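Local coordinates for DUF3194 domain-containing protein (PDB 3UEB) that is of unknown function, an archaeal member of the UPF0440 (DUF3194) family built as a small alpha-and-beta domain, at residues G4-P16 with V78-Y92. Sequence-based numbering, arbitrary orientation.
Sequences GSSGKRVIHIGLP and VDVDKLIDEAVERAY
The Tyr92 ring meets Ile13 CD1 at its edge, near the ring plane, where that methyl approaches CE2; Glu89 OE1 also lies in plane at the edge, and Val88 O sits over one face, displaced from the ring centre. Ile11 CD1 comes in obliquely, 3.8 Å from Tyr92 CE2, while Ile11 CG2 approaches Tyr92 OH. With chi1 at 67°, Ile11 CG1 is tucked between N and C of its own backbone, which brings CD1 to the ring and leaves CG2 to meet Val88 CG1 tip to tip at 4.0 Å.

The guanidinium of Arg9 and the carboxylate of Asp85 are the second set of flat groups, and they meet ionically. Arg9, bent at chi2, lays its CB against Ile84 CG2 at 3.5 Å and ends in a salt bridge from NH2 to Asp85 OD1. The two planes stand 72° apart, evidence against a coplanar two-pronged pairing, and the modelled 2.4 Å between Arg9 NH2 and Asp85 OD1 is too short to trust in detail.

The closest CA atoms are Gly7 CA and Asp81 CA, 5.2 Å apart. Val80 CG1 lies 3.2 Å from Gly7 N, and Ile84 CD1 packs on the Gly7 carbonyl. Water 3 accepts from Lys8 N and donates to Asp81 OD1, bridging this end.

Strand 6-14, hydrogen-bonded to strand 63-71, and the 80-92 part of helix 80-104 run 35° apart, their axes 7.4 Å from each other at closest. Leu83 also touches Leu70 of strand 63-71; with the antiparallel strand order 6-14, 63-71, 49-56, this is consistent with a two-layer alpha+beta fold.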
loop_
_atom_site.group_PDB
_atom_site.type_symbol
_atom_site.label_atom_id
_atom_site.label_comp_id
_atom_site.label_asym_id
_atom_site.label_seq_id
_atom_site.Cartn_x
_atom_site.Cartn_y
_atom_site.Cartn_z
ATOM N N GLY A 4 1.778 23.470 -7.678
ATOM C CA GLY A 4 0.734 22.846 -8.540
ATOM C C GLY A 4 1.172 21.531 -9.164
ATOM O O GLY A 4 0.456 20.955 -9.985
ATOM N N SER A 5 2.343 21.042 -8.778
ATOM C CA SER A 5 2.837 19.790 -9.334
ATOM C C SER A 5 2.566 18.573 -8.447
ATOM O O SER A 5 2.850 17.437 -8.839
ATOM C CB SER A 5 4.335 19.906 -9.630
ATOM O OG SER A 5 4.572 20.858 -10.658
ATOM N N SER A 6 2.004 18.803 -7.264
ATOM C CA SER A 6 1.714 17.704 -6.347
ATOM C C SER A 6 0.496 17.932 -5.453
ATOM O O SER A 6 0.065 19.064 -5.215
ATOM C CB SER A 6 2.918 17.430 -5.452
ATOM O OG SER A 6 2.969 18.386 -4.413
ATOM N N GLY A 7 -0.040 16.829 -4.951
ATOM C CA GLY A 7 -1.194 16.889 -4.083
ATOM C C GLY A 7 -1.059 15.851 -2.992
ATOM O O GLY A 7 -0.420 14.805 -3.172
ATOM N N LYS A 8 -1.665 16.151 -1.850
ATOM C CA LYS A 8 -1.633 15.270 -0.698
ATOM C C LYS A 8 -3.063 15.104 -0.205
ATOM O O LYS A 8 -3.873 16.033 -0.289
ATOM C CB LYS A 8 -0.764 15.887 0.394
ATOM C CG LYS A 8 0.309 14.957 0.928
ATOM C CD LYS A 8 -0.169 14.149 2.128
ATOM C CE LYS A 8 -0.352 15.043 3.350
ATOM N NZ LYS A 8 -0.614 14.257 4.592
ATOM N N ARG A 9 -3.372 13.919 0.307
ATOM C CA ARG A 9 -4.708 13.645 0.802
ATOM C C ARG A 9 -4.673 12.563 1.875
ATOM O O ARG A 9 -4.037 11.522 1.693
ATOM C CB ARG A 9 -5.597 13.197 -0.359
ATOM C CG ARG A 9 -7.053 13.038 -0.003
ATOM C CD ARG A 9 -7.637 14.346 0.500
ATOM N NE ARG A 9 -9.095 14.299 0.531
ATOM C CZ ARG A 9 -9.864 14.284 -0.554
ATOM N NH1 ARG A 9 -11.185 14.235 -0.430
ATOM N NH2 ARG A 9 -9.311 14.331 -1.762
ATOM N N VAL A 10 -5.347 12.819 2.992
ATOM C CA VAL A 10 -5.407 11.856 4.087
ATOM C C VAL A 10 -6.857 11.580 4.444
ATOM O O VAL A 10 -7.606 12.503 4.764
ATOM C CB VAL A 10 -4.703 12.382 5.350
ATOM C CG1 VAL A 10 -4.953 11.433 6.516
ATOM C CG2 VAL A 10 -3.219 12.522 5.094
ATOM N N ILE A 11 -7.255 10.314 4.391
ATOM C CA ILE A 11 -8.625 9.960 4.722
ATOM C C ILE A 11 -8.684 8.953 5.868
ATOM O O ILE A 11 -7.884 8.016 5.941
ATOM C CB ILE A 11 -9.373 9.401 3.487
ATOM C CG1 ILE A 11 -8.788 8.056 3.067
ATOM C CG2 ILE A 11 -9.263 10.391 2.326
ATOM C CD1 ILE A 11 -9.460 7.454 1.843
ATOM N N HIS A 12 -9.632 9.175 6.772
ATOM C CA HIS A 12 -9.832 8.315 7.929
ATOM C C HIS A 12 -11.112 7.524 7.743
ATOM O O HIS A 12 -12.158 8.083 7.415
ATOM C CB HIS A 12 -9.907 9.164 9.201
ATOM C CG HIS A 12 -8.596 9.767 9.600
ATOM N ND1 HIS A 12 -8.461 10.605 10.687
ATOM C CD2 HIS A 12 -7.354 9.626 9.079
ATOM C CE1 HIS A 12 -7.192 10.951 10.820
ATOM N NE2 HIS A 12 -6.499 10.370 9.856
ATOM N N ILE A 13 -11.032 6.217 7.953
ATOM C CA ILE A 13 -12.193 5.359 7.769
ATOM C C ILE A 13 -12.472 4.420 8.944
ATOM O O ILE A 13 -11.574 3.725 9.436
ATOM C CB ILE A 13 -12.034 4.510 6.489
ATOM C CG1 ILE A 13 -11.824 5.425 5.276
ATOM C CG2 ILE A 13 -13.268 3.647 6.276
ATOM C CD1 ILE A 13 -11.617 4.677 3.954
ATOM N N GLY A 14 -13.724 4.411 9.392
ATOM C CA GLY A 14 -14.124 3.530 10.473
ATOM C C GLY A 14 -14.903 2.370 9.878
ATOM O O GLY A 14 -15.802 2.593 9.069
ATOM N N LEU A 15 -14.560 1.139 10.258
ATOM C CA LEU A 15 -15.241 -0.059 9.743
ATOM C C LEU A 15 -15.546 -1.042 10.885
ATOM O O LEU A 15 -15.031 -2.163 10.918
ATOM C CB LEU A 15 -14.359 -0.734 8.686
ATOM C CG LEU A 15 -13.998 0.146 7.478
ATOM C CD1 LEU A 15 -12.804 -0.437 6.742
ATOM C CD2 LEU A 15 -15.199 0.274 6.555
ATOM N N PRO A 16 -16.419 -0.637 11.817
ATOM C CA PRO A 16 -16.842 -1.409 12.993
ATOM C C PRO A 16 -17.463 -2.790 12.790
ATOM O O PRO A 16 -17.380 -3.639 13.676
ATOM C CB PRO A 16 -17.802 -0.450 13.702
ATOM C CG PRO A 16 -18.425 0.295 12.570
ATOM C CD PRO A 16 -17.225 0.592 11.689
ATOM N N VAL A 78 -1.706 19.322 -15.081
ATOM C CA VAL A 78 -2.747 18.434 -14.589
ATOM C C VAL A 78 -3.232 18.925 -13.234
ATOM O O VAL A 78 -2.450 19.456 -12.439
ATOM C CB VAL A 78 -2.210 16.994 -14.448
ATOM C CG1 VAL A 78 -3.150 16.144 -13.592
ATOM C CG2 VAL A 78 -2.063 16.377 -15.822
ATOM N N ASP A 79 -4.527 18.758 -12.981
ATOM C CA ASP A 79 -5.112 19.176 -11.713
ATOM C C ASP A 79 -4.960 18.003 -10.735
ATOM O O ASP A 79 -5.841 17.154 -10.619
ATOM C CB ASP A 79 -6.591 19.522 -11.907
ATOM C CG ASP A 79 -7.154 20.313 -10.749
ATOM O OD1 ASP A 79 -6.747 20.045 -9.598
ATOM O OD2 ASP A 79 -8.010 21.192 -10.987
ATOM N N VAL A 80 -3.829 17.976 -10.039
ATOM C CA VAL A 80 -3.504 16.906 -9.106
ATOM C C VAL A 80 -4.503 16.658 -7.982
ATOM O O VAL A 80 -4.868 15.510 -7.734
ATOM C CB VAL A 80 -2.100 17.124 -8.496
ATOM C CG1 VAL A 80 -1.779 16.009 -7.499
ATOM C CG2 VAL A 80 -1.058 17.161 -9.614
ATOM N N ASP A 81 -4.937 17.709 -7.294
ATOM C CA ASP A 81 -5.899 17.523 -6.212
ATOM C C ASP A 81 -7.195 16.958 -6.779
ATOM O O ASP A 81 -7.826 16.088 -6.176
ATOM C CB ASP A 81 -6.191 18.845 -5.499
ATOM C CG ASP A 81 -4.950 19.472 -4.901
ATOM O OD1 ASP A 81 -4.134 18.739 -4.300
ATOM O OD2 ASP A 81 -4.798 20.705 -5.027
ATOM N N LYS A 82 -7.577 17.451 -7.950
ATOM C CA LYS A 82 -8.795 17.004 -8.609
ATOM C C LYS A 82 -8.684 15.507 -8.915
ATOM O O LYS A 82 -9.608 14.737 -8.632
ATOM C CB LYS A 82 -8.998 17.809 -9.894
ATOM C CG LYS A 82 -10.445 17.984 -10.335
ATOM C CD LYS A 82 -10.926 16.805 -11.150
ATOM C CE LYS A 82 -10.125 16.641 -12.444
ATOM N NZ LYS A 82 -10.266 17.823 -13.346
ATOM N N LEU A 83 -7.552 15.104 -9.493
ATOM C CA LEU A 83 -7.324 13.700 -9.816
ATOM C C LEU A 83 -7.347 12.886 -8.524
ATOM O O LEU A 83 -7.978 11.836 -8.457
ATOM C CB LEU A 83 -5.976 13.517 -10.527
ATOM C CG LEU A 83 -5.483 12.069 -10.657
ATOM C CD1 LEU A 83 -6.575 11.213 -11.273
ATOM C CD2 LEU A 83 -4.220 12.022 -11.506
ATOM N N ILE A 84 -6.664 13.377 -7.499
ATOM C CA ILE A 84 -6.648 12.678 -6.220
ATOM C C ILE A 84 -8.080 12.560 -5.702
ATOM O O ILE A 84 -8.482 11.494 -5.235
ATOM C CB ILE A 84 -5.774 13.413 -5.163
ATOM C CG1 ILE A 84 -4.301 13.345 -5.564
ATOM C CG2 ILE A 84 -5.946 12.761 -3.795
ATOM C CD1 ILE A 84 -3.371 13.981 -4.534
ATOM N N ASP A 85 -8.852 13.644 -5.800
ATOM C CA ASP A 85 -10.246 13.629 -5.343
ATOM C C ASP A 85 -11.048 12.542 -6.029
ATOM O O ASP A 85 -11.781 11.802 -5.380
ATOM C CB ASP A 85 -10.930 14.972 -5.596
ATOM C CG ASP A 85 -10.411 16.066 -4.693
ATOM O OD1 ASP A 85 -10.221 15.801 -3.484
ATOM O OD2 ASP A 85 -10.204 17.195 -5.190
ATOM N N GLU A 86 -10.918 12.461 -7.350
ATOM C CA GLU A 86 -11.622 11.448 -8.124
ATOM C C GLU A 86 -11.184 10.036 -7.732
ATOM O O GLU A 86 -12.014 9.135 -7.601
ATOM C CB GLU A 86 -11.373 11.671 -9.614
ATOM C CG GLU A 86 -12.368 12.608 -10.263
ATOM C CD GLU A 86 -11.870 13.157 -11.584
ATOM O OE1 GLU A 86 -11.351 12.371 -12.409
ATOM O OE2 GLU A 86 -12.005 14.379 -11.795
ATOM N N ALA A 87 -9.878 9.846 -7.551
ATOM C CA ALA A 87 -9.353 8.540 -7.169
ATOM C C ALA A 87 -9.951 8.097 -5.841
ATOM O O ALA A 87 -10.355 6.945 -5.691
ATOM C CB ALA A 87 -7.832 8.591 -7.054
ATOM N N VAL A 88 -9.998 9.024 -4.886
ATOM C CA VAL A 88 -10.534 8.762 -3.553
ATOM C C VAL A 88 -12.032 8.444 -3.587
ATOM O O VAL A 88 -12.477 7.472 -2.977
ATOM C CB VAL A 88 -10.267 9.973 -2.612
ATOM C CG1 VAL A 88 -10.997 9.805 -1.262
ATOM C CG2 VAL A 88 -8.772 10.105 -2.382
ATOM N N GLU A 89 -12.811 9.260 -4.291
ATOM C CA GLU A 89 -14.248 9.009 -4.386
ATOM C C GLU A 89 -14.485 7.622 -4.994
ATOM O O GLU A 89 -15.352 6.879 -4.540
ATOM C CB GLU A 89 -14.928 10.094 -5.232
ATOM C CG GLU A 89 -15.018 11.453 -4.530
ATOM C CD GLU A 89 -15.900 11.425 -3.282
ATOM O OE1 GLU A 89 -15.463 11.945 -2.228
ATOM O OE2 GLU A 89 -17.031 10.891 -3.356
ATOM N N ARG A 90 -13.709 7.272 -6.016
ATOM C CA ARG A 90 -13.844 5.960 -6.642
ATOM C C ARG A 90 -13.585 4.884 -5.593
ATOM O O ARG A 90 -14.276 3.870 -5.557
ATOM C CB ARG A 90 -12.844 5.794 -7.792
ATOM C CG ARG A 90 -12.889 4.420 -8.454
ATOM C CD ARG A 90 -14.274 4.135 -9.022
ATOM N NE ARG A 90 -14.637 5.088 -10.067
ATOM C CZ ARG A 90 -14.151 5.063 -11.306
ATOM N NH1 ARG A 90 -13.281 4.125 -11.660
ATOM N NH2 ARG A 90 -14.531 5.979 -12.193
ATOM N N ALA A 91 -12.585 5.118 -4.743
ATOM C CA ALA A 91 -12.239 4.174 -3.687
ATOM C C ALA A 91 -13.435 3.956 -2.753
ATOM O O ALA A 91 -13.813 2.826 -2.495
ATOM C CB ALA A 91 -11.034 4.680 -2.904
ATOM N N TYR A 92 -14.030 5.037 -2.256
ATOM C CA TYR A 92 -15.202 4.927 -1.377
ATOM C C TYR A 92 -16.297 4.076 -2.029
ATOM O O TYR A 92 -16.862 3.176 -1.403
ATOM C CB TYR A 92 -15.786 6.315 -1.088
ATOM C CG TYR A 92 -14.897 7.225 -0.273
ATOM C CD1 TYR A 92 -14.908 8.600 -0.484
ATOM C CD2 TYR A 92 -14.063 6.721 0.719
ATOM C CE1 TYR A 92 -14.108 9.457 0.271
ATOM C CE2 TYR A 92 -13.255 7.570 1.483
ATOM C CZ TYR A 92 -13.285 8.936 1.249
ATOM O OH TYR A 92 -12.480 9.776 1.979
HETATM O O HOH W 1 -2.152 20.813 -9.466
HETATM O O HOH W 2 0.059 20.548 -12.721
HETATM O O HOH W 3 -2.743 19.026 -1.702
HETATM O O HOH W 4 -12.862 13.063 2.267
#